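Local coordinates for protein tyrosinase (Aspergillus oryzae, PDB 6JU8) that probably catalyses the copper-dependent oxidation of L-tyrosine and L-dopa by molecular oxygen to L-dopaquinone, in the biosynthesis of melanin, at residues R40-L45 against E139-Q144; G72-E77 against Y213-Q218; Y149-R154 against H376-R381; S236-G241 against G255-R260. The protein carries 1 engineered substitution. All blocks are in the same frame, centred on the assembly; numbering follows the deposited sequence.

Interaction 1 of 4, residues R40-L45 against E139-Q144; sequences RIQLTL and ENEAKQ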
# COMPACT_ATOMS: atom_id res chain seq x y z
N ARG A 40 25.54 6.33 5.24
CA ARG A 40 24.66 5.25 4.83
C ARG A 40 25.39 3.95 4.60
O ARG A 40 24.83 3.08 3.91
CB ARG A 40 23.94 5.62 3.52
CG ARG A 40 22.85 6.66 3.66
CD ARG A 40 22.20 7.00 2.32
NE ARG A 40 21.30 8.14 2.49
CZ ARG A 40 19.98 8.08 2.44
NH1 ARG A 40 19.33 6.94 2.22
NH2 ARG A 40 19.29 9.20 2.62
N ILE A 41 26.59 3.75 5.18
CA ILE A 41 27.23 2.46 4.85
C ILE A 41 26.44 1.31 5.45
O ILE A 41 26.16 0.35 4.73
CB ILE A 41 28.70 2.39 5.29
CG1 ILE A 41 29.59 3.36 4.53
CG2 ILE A 41 29.22 0.96 5.15
CD1 ILE A 41 31.01 3.48 5.06
N GLN A 42 26.07 1.35 6.74
CA GLN A 42 25.32 0.21 7.29
C GLN A 42 24.00 0.01 6.58
O GLN A 42 23.56 -1.12 6.33
CB GLN A 42 25.09 0.35 8.80
CG GLN A 42 26.34 0.10 9.63
CD GLN A 42 26.07 0.18 11.11
OE1 GLN A 42 24.94 -0.01 11.55
NE2 GLN A 42 27.11 0.35 11.91
N LEU A 43 23.29 1.11 6.26
CA LEU A 43 22.03 0.97 5.52
C LEU A 43 22.24 0.31 4.17
O LEU A 43 21.48 -0.58 3.73
CB LEU A 43 21.37 2.34 5.34
CG LEU A 43 20.09 2.37 4.49
CD1 LEU A 43 18.98 1.54 5.15
CD2 LEU A 43 19.60 3.80 4.32
N THR A 44 23.30 0.74 3.47
CA THR A 44 23.62 0.10 2.19
C THR A 44 23.95 -1.37 2.35
O THR A 44 23.46 -2.23 1.61
CB THR A 44 24.80 0.84 1.54
OG1 THR A 44 24.42 2.20 1.27
CG2 THR A 44 25.20 0.23 0.20
N LEU A 45 24.77 -1.71 3.35
CA LEU A 45 25.13 -3.11 3.59
C LEU A 45 23.89 -3.95 3.87
O LEU A 45 23.73 -5.08 3.38
CB LEU A 45 26.09 -3.15 4.79
CG LEU A 45 27.54 -2.73 4.53
CD1 LEU A 45 28.31 -2.70 5.85
CD2 LEU A 45 28.18 -3.62 3.47
N GLU A 139 34.34 -2.65 6.09
CA GLU A 139 34.44 -3.82 6.96
C GLU A 139 34.16 -3.43 8.41
O GLU A 139 33.45 -4.17 9.10
CB GLU A 139 35.82 -4.49 6.82
CG GLU A 139 36.03 -5.21 5.49
CD GLU A 139 37.47 -5.65 5.31
OE1 GLU A 139 38.21 -5.57 6.31
OE2 GLU A 139 37.88 -6.06 4.19
N ASN A 140 34.70 -2.30 8.85
CA ASN A 140 34.45 -1.79 10.19
C ASN A 140 32.96 -1.62 10.44
O ASN A 140 32.43 -1.94 11.51
CB ASN A 140 35.15 -0.43 10.37
CG ASN A 140 34.88 0.10 11.76
OD1 ASN A 140 35.49 -0.39 12.72
ND2 ASN A 140 33.99 1.08 11.89
N GLU A 141 32.26 -1.07 9.44
CA GLU A 141 30.82 -0.87 9.61
C GLU A 141 30.07 -2.19 9.64
O GLU A 141 29.15 -2.37 10.44
CB GLU A 141 30.28 0.04 8.51
CG GLU A 141 30.81 1.45 8.59
CD GLU A 141 30.12 2.35 9.58
OE1 GLU A 141 29.05 2.02 10.13
OE2 GLU A 141 30.65 3.45 9.82
N ALA A 142 30.42 -3.17 8.80
CA ALA A 142 29.78 -4.48 8.90
C ALA A 142 29.99 -5.14 10.25
O ALA A 142 29.11 -5.83 10.78
CB ALA A 142 30.34 -5.42 7.83
N LYS A 143 31.18 -4.99 10.81
CA LYS A 143 31.51 -5.61 12.09
C LYS A 143 30.81 -4.93 13.25
O LYS A 143 30.59 -5.53 14.31
CB LYS A 143 33.03 -5.57 12.30
CG LYS A 143 33.75 -6.55 11.38
CD LYS A 143 35.27 -6.40 11.54
CE LYS A 143 35.98 -7.27 10.52
NZ LYS A 143 37.46 -7.15 10.67
N GLN A 144 30.42 -3.67 13.06
CA GLN A 144 29.68 -2.96 14.10
C GLN A 144 28.18 -3.20 13.96
O GLN A 144 27.43 -3.11 14.92
CB GLN A 144 29.95 -1.46 14.03
CG GLN A 144 31.05 -0.94 14.94
CD GLN A 144 30.85 -1.33 16.40
OE1 GLN A 144 29.88 -0.99 17.08
NE2 GLN A 144 31.83 -2.06 16.90
O HOH W 1 26.88 3.42 8.61

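Interaction 2 of 4, residues G72-E77 against Y213-Q218; sequences GAPWTE and YAITSQ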
# COMPACT_ATOMS: atom_id res chain seq x y z
N GLY A 72 7.67 -22.05 9.90
CA GLY A 72 6.35 -22.57 9.62
C GLY A 72 6.26 -23.24 8.27
O GLY A 72 7.04 -24.14 7.95
N ALA A 73 5.24 -22.85 7.50
CA ALA A 73 5.03 -23.42 6.18
C ALA A 73 6.21 -23.08 5.29
O ALA A 73 6.79 -21.99 5.45
CB ALA A 73 3.73 -22.89 5.58
N PRO A 74 6.60 -23.91 4.33
CA PRO A 74 5.89 -25.11 3.89
C PRO A 74 6.18 -26.40 4.66
O PRO A 74 5.82 -27.50 4.20
CB PRO A 74 6.37 -25.27 2.43
CG PRO A 74 7.77 -24.71 2.47
CD PRO A 74 7.71 -23.54 3.40
N TRP A 75 6.83 -26.29 5.81
CA TRP A 75 7.01 -27.40 6.73
C TRP A 75 7.99 -28.44 6.20
O TRP A 75 7.73 -29.64 6.30
CB TRP A 75 5.65 -28.03 7.08
CG TRP A 75 4.63 -27.03 7.54
CD1 TRP A 75 4.71 -26.18 8.62
CD2 TRP A 75 3.36 -26.80 6.94
NE1 TRP A 75 3.56 -25.43 8.72
CE2 TRP A 75 2.71 -25.80 7.69
CE3 TRP A 75 2.71 -27.36 5.84
CZ2 TRP A 75 1.43 -25.32 7.38
CZ3 TRP A 75 1.45 -26.88 5.53
CH2 TRP A 75 0.82 -25.89 6.29
N THR A 76 9.13 -27.99 5.69
CA THR A 76 10.13 -28.88 5.13
C THR A 76 11.36 -29.00 6.03
O THR A 76 11.49 -28.30 7.02
CB THR A 76 10.63 -28.41 3.74
OG1 THR A 76 11.43 -27.23 3.92
CG2 THR A 76 9.50 -28.04 2.80
N GLU A 77 12.28 -29.86 5.62
CA GLU A 77 13.59 -29.98 6.23
C GLU A 77 14.36 -28.68 6.15
O GLU A 77 14.15 -27.86 5.26
CB GLU A 77 14.40 -31.11 5.59
CG GLU A 77 15.01 -30.77 4.26
CD GLU A 77 16.36 -30.09 4.32
OE1 GLU A 77 17.24 -30.30 5.18
OE2 GLU A 77 16.57 -29.25 3.43
N TYR A 213 7.93 -27.09 -1.62
CA TYR A 213 7.97 -25.75 -1.05
C TYR A 213 6.69 -24.94 -1.22
O TYR A 213 6.64 -23.82 -0.72
CB TYR A 213 9.12 -24.94 -1.67
CG TYR A 213 10.45 -25.60 -1.41
CD1 TYR A 213 10.95 -25.65 -0.12
CD2 TYR A 213 11.20 -26.20 -2.42
CE1 TYR A 213 12.15 -26.25 0.18
CE2 TYR A 213 12.41 -26.81 -2.14
CZ TYR A 213 12.88 -26.83 -0.84
OH TYR A 213 14.09 -27.42 -0.54
N ALA A 214 5.69 -25.45 -1.91
CA ALA A 214 4.47 -24.68 -2.13
C ALA A 214 3.80 -24.32 -0.80
O ALA A 214 3.67 -25.14 0.12
CB ALA A 214 3.49 -25.45 -3.01
N ILE A 215 3.37 -23.06 -0.70
CA ILE A 215 2.65 -22.54 0.45
C ILE A 215 1.16 -22.79 0.23
O ILE A 215 0.60 -22.30 -0.75
CB ILE A 215 2.90 -21.03 0.63
CG1 ILE A 215 4.39 -20.67 0.75
CG2 ILE A 215 2.10 -20.46 1.80
CD1 ILE A 215 5.05 -21.16 2.02
N THR A 216 0.50 -23.53 1.10
CA THR A 216 -0.94 -23.74 1.00
C THR A 216 -1.71 -22.59 1.63
O THR A 216 -1.16 -21.75 2.33
CB THR A 216 -1.35 -25.05 1.70
OG1 THR A 216 -1.08 -24.96 3.09
CG2 THR A 216 -0.53 -26.23 1.15
N SER A 217 -3.02 -22.58 1.39
CA SER A 217 -3.90 -21.80 2.25
C SER A 217 -3.72 -22.29 3.70
O SER A 217 -3.21 -23.38 3.97
CB SER A 217 -5.35 -21.91 1.84
OG SER A 217 -5.88 -23.23 1.96
N GLN A 218 -4.12 -21.43 4.64
CA GLN A 218 -3.91 -21.68 6.05
C GLN A 218 -5.20 -21.45 6.83
O GLN A 218 -5.78 -20.36 6.84
CB GLN A 218 -2.80 -20.76 6.57
CG GLN A 218 -1.50 -20.90 5.79
CD GLN A 218 -0.84 -22.25 5.92
OE1 GLN A 218 -0.99 -22.97 6.91
NE2 GLN A 218 -0.03 -22.60 4.93

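Interaction 3 of 4, residues Y149-R154 against H376-R381; sequences YWDFAR and HCNIDR. With CU (copper (II) ion), chain D.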
# COMPACT_ATOMS: atom_id res chain seq x y z
N TYR A 149 16.19 -3.51 16.08
CA TYR A 149 14.90 -3.94 16.63
C TYR A 149 13.84 -2.89 16.35
O TYR A 149 14.11 -1.68 16.31
CB TYR A 149 15.00 -4.28 18.13
CG TYR A 149 15.29 -3.10 19.03
CD1 TYR A 149 14.26 -2.33 19.56
CD2 TYR A 149 16.60 -2.77 19.35
CE1 TYR A 149 14.51 -1.25 20.39
CE2 TYR A 149 16.88 -1.68 20.17
CZ TYR A 149 15.84 -0.93 20.68
OH TYR A 149 16.12 0.16 21.49
N TRP A 150 12.60 -3.38 16.19
CA TRP A 150 11.45 -2.47 16.13
C TRP A 150 10.83 -2.31 17.51
O TRP A 150 10.27 -3.26 18.07
CB TRP A 150 10.40 -3.02 15.16
CG TRP A 150 9.10 -2.27 15.22
CD1 TRP A 150 8.92 -0.92 15.28
CD2 TRP A 150 7.80 -2.88 15.22
NE1 TRP A 150 7.57 -0.64 15.32
CE2 TRP A 150 6.86 -1.82 15.29
CE3 TRP A 150 7.34 -4.20 15.18
CZ2 TRP A 150 5.49 -2.04 15.32
CZ3 TRP A 150 5.97 -4.42 15.21
CH2 TRP A 150 5.06 -3.34 15.29
N ASP A 151 10.96 -1.11 18.06
CA ASP A 151 10.37 -0.84 19.37
C ASP A 151 8.89 -0.53 19.21
O ASP A 151 8.46 0.62 19.07
CB ASP A 151 11.10 0.29 20.11
CG ASP A 151 10.76 0.22 21.60
OD1 ASP A 151 9.71 -0.33 21.96
OD2 ASP A 151 11.59 0.72 22.39
N PHE A 152 8.09 -1.60 19.21
CA PHE A 152 6.65 -1.47 19.00
C PHE A 152 5.96 -0.74 20.15
O PHE A 152 4.78 -0.36 20.02
CB PHE A 152 5.99 -2.83 18.71
CG PHE A 152 6.22 -3.90 19.75
CD1 PHE A 152 5.68 -3.78 21.02
CD2 PHE A 152 7.00 -5.02 19.46
CE1 PHE A 152 5.92 -4.78 21.98
CE2 PHE A 152 7.22 -6.04 20.38
CZ PHE A 152 6.67 -5.90 21.65
N ALA A 153 6.63 -0.56 21.29
CA ALA A 153 6.04 0.05 22.47
C ALA A 153 6.53 1.48 22.71
O ALA A 153 6.08 2.10 23.67
CB ALA A 153 6.32 -0.82 23.68
N ARG A 154 7.39 2.01 21.86
CA ARG A 154 7.94 3.35 22.01
C ARG A 154 7.23 4.30 21.05
O ARG A 154 7.09 3.98 19.86
CB ARG A 154 9.44 3.33 21.69
CG ARG A 154 10.13 4.68 21.92
CD ARG A 154 11.62 4.53 21.62
NE ARG A 154 12.32 5.78 21.88
CZ ARG A 154 13.51 6.08 21.38
NH1 ARG A 154 14.14 5.25 20.57
NH2 ARG A 154 14.06 7.24 21.68
N HIS A 376 10.74 -9.79 16.27
CA HIS A 376 11.38 -10.75 17.17
C HIS A 376 12.68 -10.22 17.74
O HIS A 376 13.06 -10.62 18.84
CB HIS A 376 11.58 -12.10 16.45
CG HIS A 376 10.33 -12.92 16.70
ND1 HIS A 376 10.13 -13.51 17.93
CD2 HIS A 376 9.20 -13.10 15.99
CE1 HIS A 376 8.94 -14.09 17.93
NE2 HIS A 376 8.33 -13.85 16.75
N CYS A 377 13.36 -9.29 17.07
CA CYS A 377 14.51 -8.66 17.68
C CYS A 377 14.09 -7.88 18.93
O CYS A 377 14.75 -7.99 19.99
CB CYS A 377 15.26 -7.84 16.62
SG CYS A 377 16.87 -7.33 17.30
N ASN A 378 12.95 -7.18 18.89
CA ASN A 378 12.48 -6.54 20.11
C ASN A 378 11.97 -7.54 21.14
O ASN A 378 12.15 -7.31 22.34
CB ASN A 378 11.38 -5.50 19.85
CG ASN A 378 11.25 -4.57 21.05
OD1 ASN A 378 12.27 -4.08 21.57
ND2 ASN A 378 10.04 -4.32 21.52
N ILE A 379 11.36 -8.64 20.73
CA ILE A 379 10.96 -9.66 21.73
C ILE A 379 12.20 -10.19 22.43
O ILE A 379 12.18 -10.44 23.65
CB ILE A 379 10.12 -10.75 21.06
CG1 ILE A 379 8.82 -10.16 20.50
CG2 ILE A 379 9.87 -11.93 21.99
CD1 ILE A 379 7.95 -9.48 21.55
N ASP A 380 13.30 -10.35 21.69
CA ASP A 380 14.57 -10.77 22.30
C ASP A 380 15.08 -9.74 23.29
O ASP A 380 15.56 -10.09 24.38
CB ASP A 380 15.62 -11.01 21.20
CG ASP A 380 16.80 -11.74 21.82
OD1 ASP A 380 16.59 -12.90 22.21
OD2 ASP A 380 17.89 -11.14 21.96
N ARG A 381 14.99 -8.46 22.92
CA ARG A 381 15.37 -7.34 23.80
C ARG A 381 14.53 -7.31 25.08
O ARG A 381 15.06 -7.13 26.18
CB ARG A 381 15.24 -6.05 22.98
CG ARG A 381 15.52 -4.78 23.82
CD ARG A 381 15.56 -3.58 22.86
NE ARG A 381 15.51 -2.32 23.59
CZ ARG A 381 14.37 -1.75 24.00
NH1 ARG A 381 13.19 -2.34 23.78
NH2 ARG A 381 14.40 -0.60 24.67
CU CU D . 6.53 -14.02 16.33
O HOH W 2 9.71 -2.36 23.70
O HOH W 3 6.67 -16.26 15.97

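Interaction 4 of 4, residues S236-G241 against G255-R260; sequences STTKYG and GQNWLR. With NO3 (nitrate ion), chain E.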
# COMPACT_ATOMS: atom_id res chain seq x y z
N SER A 236 3.34 -11.83 -3.18
CA SER A 236 3.98 -10.97 -2.19
C SER A 236 3.34 -11.16 -0.82
O SER A 236 2.15 -11.39 -0.70
CB SER A 236 3.80 -9.51 -2.61
OG SER A 236 4.41 -8.64 -1.67
N THR A 237 4.15 -10.96 0.21
CA THR A 237 3.58 -10.77 1.54
C THR A 237 2.74 -9.48 1.57
O THR A 237 2.98 -8.57 0.77
CB THR A 237 4.69 -10.70 2.61
OG1 THR A 237 5.61 -9.63 2.31
CG2 THR A 237 5.50 -11.99 2.64
N THR A 238 1.76 -9.46 2.45
CA THR A 238 0.87 -8.32 2.60
C THR A 238 0.58 -8.05 4.06
O THR A 238 0.59 -8.98 4.88
CB THR A 238 -0.42 -8.52 1.79
OG1 THR A 238 -1.28 -7.36 1.89
CG2 THR A 238 -1.24 -9.72 2.25
N LYS A 239 0.33 -6.80 4.38
CA LYS A 239 -0.25 -6.37 5.67
C LYS A 239 -1.68 -5.94 5.38
O LYS A 239 -1.83 -4.93 4.64
CB LYS A 239 0.57 -5.25 6.32
CG LYS A 239 2.05 -5.59 6.54
CD LYS A 239 2.82 -4.28 6.81
CE LYS A 239 4.29 -4.54 7.12
NZ LYS A 239 4.95 -5.27 6.01
N TYR A 240 -2.68 -6.65 5.85
CA TYR A 240 -4.11 -6.35 5.74
C TYR A 240 -4.70 -6.51 4.34
O TYR A 240 -5.90 -6.27 4.18
CB TYR A 240 -4.44 -4.92 6.24
CG TYR A 240 -4.39 -4.80 7.75
CD1 TYR A 240 -3.16 -4.63 8.40
CD2 TYR A 240 -5.56 -4.85 8.53
CE1 TYR A 240 -3.07 -4.51 9.78
CE2 TYR A 240 -5.46 -4.75 9.91
CZ TYR A 240 -4.23 -4.58 10.53
OH TYR A 240 -4.21 -4.49 11.91
N GLY A 241 -3.93 -6.90 3.31
CA GLY A 241 -4.49 -6.86 1.96
C GLY A 241 -5.36 -8.02 1.51
O GLY A 241 -5.87 -7.94 0.38
N GLY A 255 -0.70 -5.41 -0.91
CA GLY A 255 -0.12 -4.18 -0.46
C GLY A 255 0.37 -4.17 0.97
O GLY A 255 0.09 -5.06 1.78
N GLN A 256 1.15 -3.15 1.29
CA GLN A 256 1.68 -2.92 2.63
C GLN A 256 0.80 -1.84 3.24
O GLN A 256 1.11 -0.64 3.12
CB GLN A 256 3.15 -2.49 2.54
CG GLN A 256 3.99 -3.48 1.72
CD GLN A 256 3.75 -4.93 2.09
OE1 GLN A 256 3.74 -5.29 3.26
NE2 GLN A 256 3.54 -5.77 1.09
N ASN A 257 -0.31 -2.26 3.85
CA ASN A 257 -1.31 -1.28 4.30
C ASN A 257 -0.97 -0.80 5.70
O ASN A 257 -1.63 -1.08 6.69
CB ASN A 257 -2.70 -1.89 4.17
CG ASN A 257 -2.94 -2.26 2.70
OD1 ASN A 257 -3.08 -1.39 1.84
ND2 ASN A 257 -2.95 -3.55 2.39
N TRP A 258 0.16 -0.09 5.77
CA TRP A 258 0.80 0.31 7.01
C TRP A 258 -0.01 1.29 7.83
O TRP A 258 0.13 1.31 9.05
CB TRP A 258 2.20 0.83 6.73
CG TRP A 258 2.33 2.06 5.87
CD1 TRP A 258 2.54 2.11 4.51
CD2 TRP A 258 2.28 3.43 6.32
NE1 TRP A 258 2.62 3.42 4.09
CE2 TRP A 258 2.46 4.24 5.19
CE3 TRP A 258 2.11 4.03 7.57
CZ2 TRP A 258 2.46 5.64 5.27
CZ3 TRP A 258 2.10 5.42 7.66
CH2 TRP A 258 2.29 6.21 6.50
N LEU A 259 -0.93 2.05 7.22
CA LEU A 259 -1.75 2.95 8.03
C LEU A 259 -2.71 2.13 8.89
O LEU A 259 -3.05 2.56 10.00
CB LEU A 259 -2.61 3.86 7.13
CG LEU A 259 -1.82 4.90 6.32
CD1 LEU A 259 -2.75 5.52 5.29
CD2 LEU A 259 -1.24 5.97 7.24
N ARG A 260 -3.17 0.98 8.35
CA ARG A 260 -4.13 0.17 9.13
C ARG A 260 -3.39 -0.51 10.27
O ARG A 260 -3.90 -0.65 11.38
CB ARG A 260 -4.83 -0.84 8.22
CG ARG A 260 -6.08 -1.42 8.88
CD ARG A 260 -7.06 -1.89 7.80
NE ARG A 260 -7.74 -0.73 7.24
CZ ARG A 260 -8.93 -0.71 6.67
NH1 ARG A 260 -9.61 -1.84 6.51
NH2 ARG A 260 -9.45 0.44 6.26
N NO3 E . -5.56 1.56 5.53
O1 NO3 E . -4.98 2.52 5.04
O2 NO3 E . -5.37 0.40 5.19
O3 NO3 E . -6.43 1.85 6.38
O HOH W 4 4.19 -7.88 3.78

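Interaction 1 of 4, residues R40-L45 against E139-Q144
Q42 and E141 mark the place where two helices meet. Their CA atoms, 6.1 Å apart, are the nearest pair of the two segments. Residues 41-45 form the start of helix 41-55, with R40 at the N-cap position. Residues 139-144 form the end of helix 135-144. The short axes approach to 9.4 Å and cross at -74°, close to perpendicular, so only a small patch of each helix is used. The side chain of E141 lies across the first turn of helix 41-55. Its aliphatic part rests on I41, with E141 CB 3.6 Å from I41 CG2. Beyond CG the chain bends (chi2 -81°), which brings the carboxylate round to Q42. There Q42 NE2 donates to E141 OE1 over 3.1 Å. The bond is bent, and the oxygen lies out of the amide plane. E141 OE1 also accepts from a water 3.0 Å away, and this water takes the backbone N-H of Q42. One carboxylate oxygen thus serves the side chain of Q42 directly and its main chain through the water. Its negative charge near this helix start is probably favourable. The amide of Q42 is held at its other end by W29, whose NE1 bonds to OE1. Further along, L45 CD1 packs on A142 CB at 3.9 Å. Around the crossing, L45 reaches M122, F125 and I126 of helix 103-129. L43 packs on W29 and Y30 of helix 26-34, while I41 and T44 face L182 and V181 of strand 178-182.

Interaction 2 of 4, residues G72-E77 against Y213-Q218
P74 is the main bump of this contact, and the backbone of Y213 and A214, with the side chain of I215 beside it, makes the hollow that takes it. The peptide bond before P74 is cis, and the ring faces the other segment. P74 CB rests against two carbonyl oxygens, 3.5 Å from Y213 O and 3.6 Å from A214 O. P74 CG meets the edge of the Y213 ring, and P74 CD lies 3.8 Å from I215 CD1. On one flank T76 CG2 touches the same tyrosine ring, 4.0 Å from Y213 CD1. On the other flank A73 CB fits beside I215 CD1 and Q218 NE2. W75 completes the surface: its rim reaches the amide of Q218, with CZ2 3.4 Å from OE1 and the two planes steeply inclined. The Q218 side chain bends at chi2 (-65°), and NE2 bonds back to T216 O, which steadies the amide. No hydrogen bond joins the segments, so shape does the work. F65 of helix 64-69 packs against P74, Y213 and I215. This is loop-on-loop packing in the tyrosinase central domain, directly after the copper ligand H71, whose side chain is about 8 Å from that of W75.

Interaction 3 of 4, residues Y149-R154 against H376-R381
Y149 and R381 form the tight part of this buried contact. The guanidinium lies nearly flat against the ring, the planes 10° apart. R381 CD stands over the ring centre, 3.4 Å from the centroid, as a CH-pi contact, and R381 NE is 3.2 Å from Y149 CZ. The extended arginine chain reaches there from the helix, with CG anti to the backbone N (chi1 176°). Beside it, Y149 CB packs on C377 SG at 3.7 Å. Next, N378 CB presses on W150 O, and the N378 amide stands almost upright over one face of F152, with ND2 3.5 Å from F152 CE2. I379 CD1 meets the edge of the same ring. Toward D151 the fit is looser, and a water takes up the slack. It donates to D151 OD1 at 2.7 Å and accepts from N378 ND2 at 3.0 Å. The salt bridge from D151 OD2 to R381 NH1 is long; the oxygen lies well out of the guanidinium plane, and no N-H of R381 points at it. D151 OD1 also accepts from A153 N in an Asx turn. R381 NH1 donates to N378 OD1 on a lone pair in the carbonyl plane, which fixes the amide's orientation. Y456 OH bonds to both D151 OD2 and R381 NH2. H376 points away from the loop and binds copper through NE2 at 1.9 Å, with H332 and H336. The chemistry is consistent with a buried arginine whose charge is probably eased by an aromatic face, a nearby carboxylate and polar partners, on the helix that supplies a copper ligand.

Interaction 4 of 4, residues S236-G241 against G255-R260
K239 and N257 are joined through one carbonyl that accepts twice. K239 O takes N257 ND2 at 2.9 Å and N257 N at 3.2 Å. G255 O is gripped likewise by T238 OG1 at 2.7 Å and K239 N at 3.1 Å. The two backbone bonds among these make a single beta bridge between K239 and Q256. The side-chain bonds of T238 and N257 reinforce it, with the T238 hydroxyl on a lone pair of G255 O. Q256 adds a side-chain link at each end of its amide. NE2 donates to T237 O at 2.9 Å, and OE1 accepts from K239 NZ at 3.0 Å. A bend at chi2 (-47°) folds Q256 toward the other segment. Its OE1 also accepts from a water bound by T237 OG1. The ammonium of K239 also has a salt bridge to D369, which probably balances the charge of the lysine. Outward from this polar centre, R260 CG lies over the Y240 face, 3.7 Å from the ring centroid, in a CH-pi contact. Y240 OH bonds to W338 O, and R260 NH1 to W355 O. R260 turns at chi3 (-78°), and NE donates to a nitrate oxygen, O3, at 3.0 Å. The nitrate, probably from the crystallisation liquor, is also bonded to R260 NE of the second subunit. L259 of that subunit packs on Y240 and R260. The chemistry implies a loop tied by carbonyls of both segments to the residues that lead into helix 258-267, and a paired arginine site at the subunit interface that can hold a small anion.

Three contacts, interactions 2, 3 and 4, have both segments in the central tyrosinase domain. Interaction 1 joins helix 41-55 to helix 135-144, about 21 Å between centres from interaction 3. Interactions 1 and 2 are the farthest pair, with centres 34 Å apart, yet their segments alternate along the chain. Those of interactions 2 and 3 alternate too. Interaction 4 is local in sequence and lies between the two segments of interaction 3, whose second segment is on helix 371-389. None of the four touch. The chain thus interleaves distant parts of the sequence. Interaction 3 holds a copper ligand, interaction 2 starts just after another, interaction 4 reaches the second subunit, and interaction 1 lies away from the copper site.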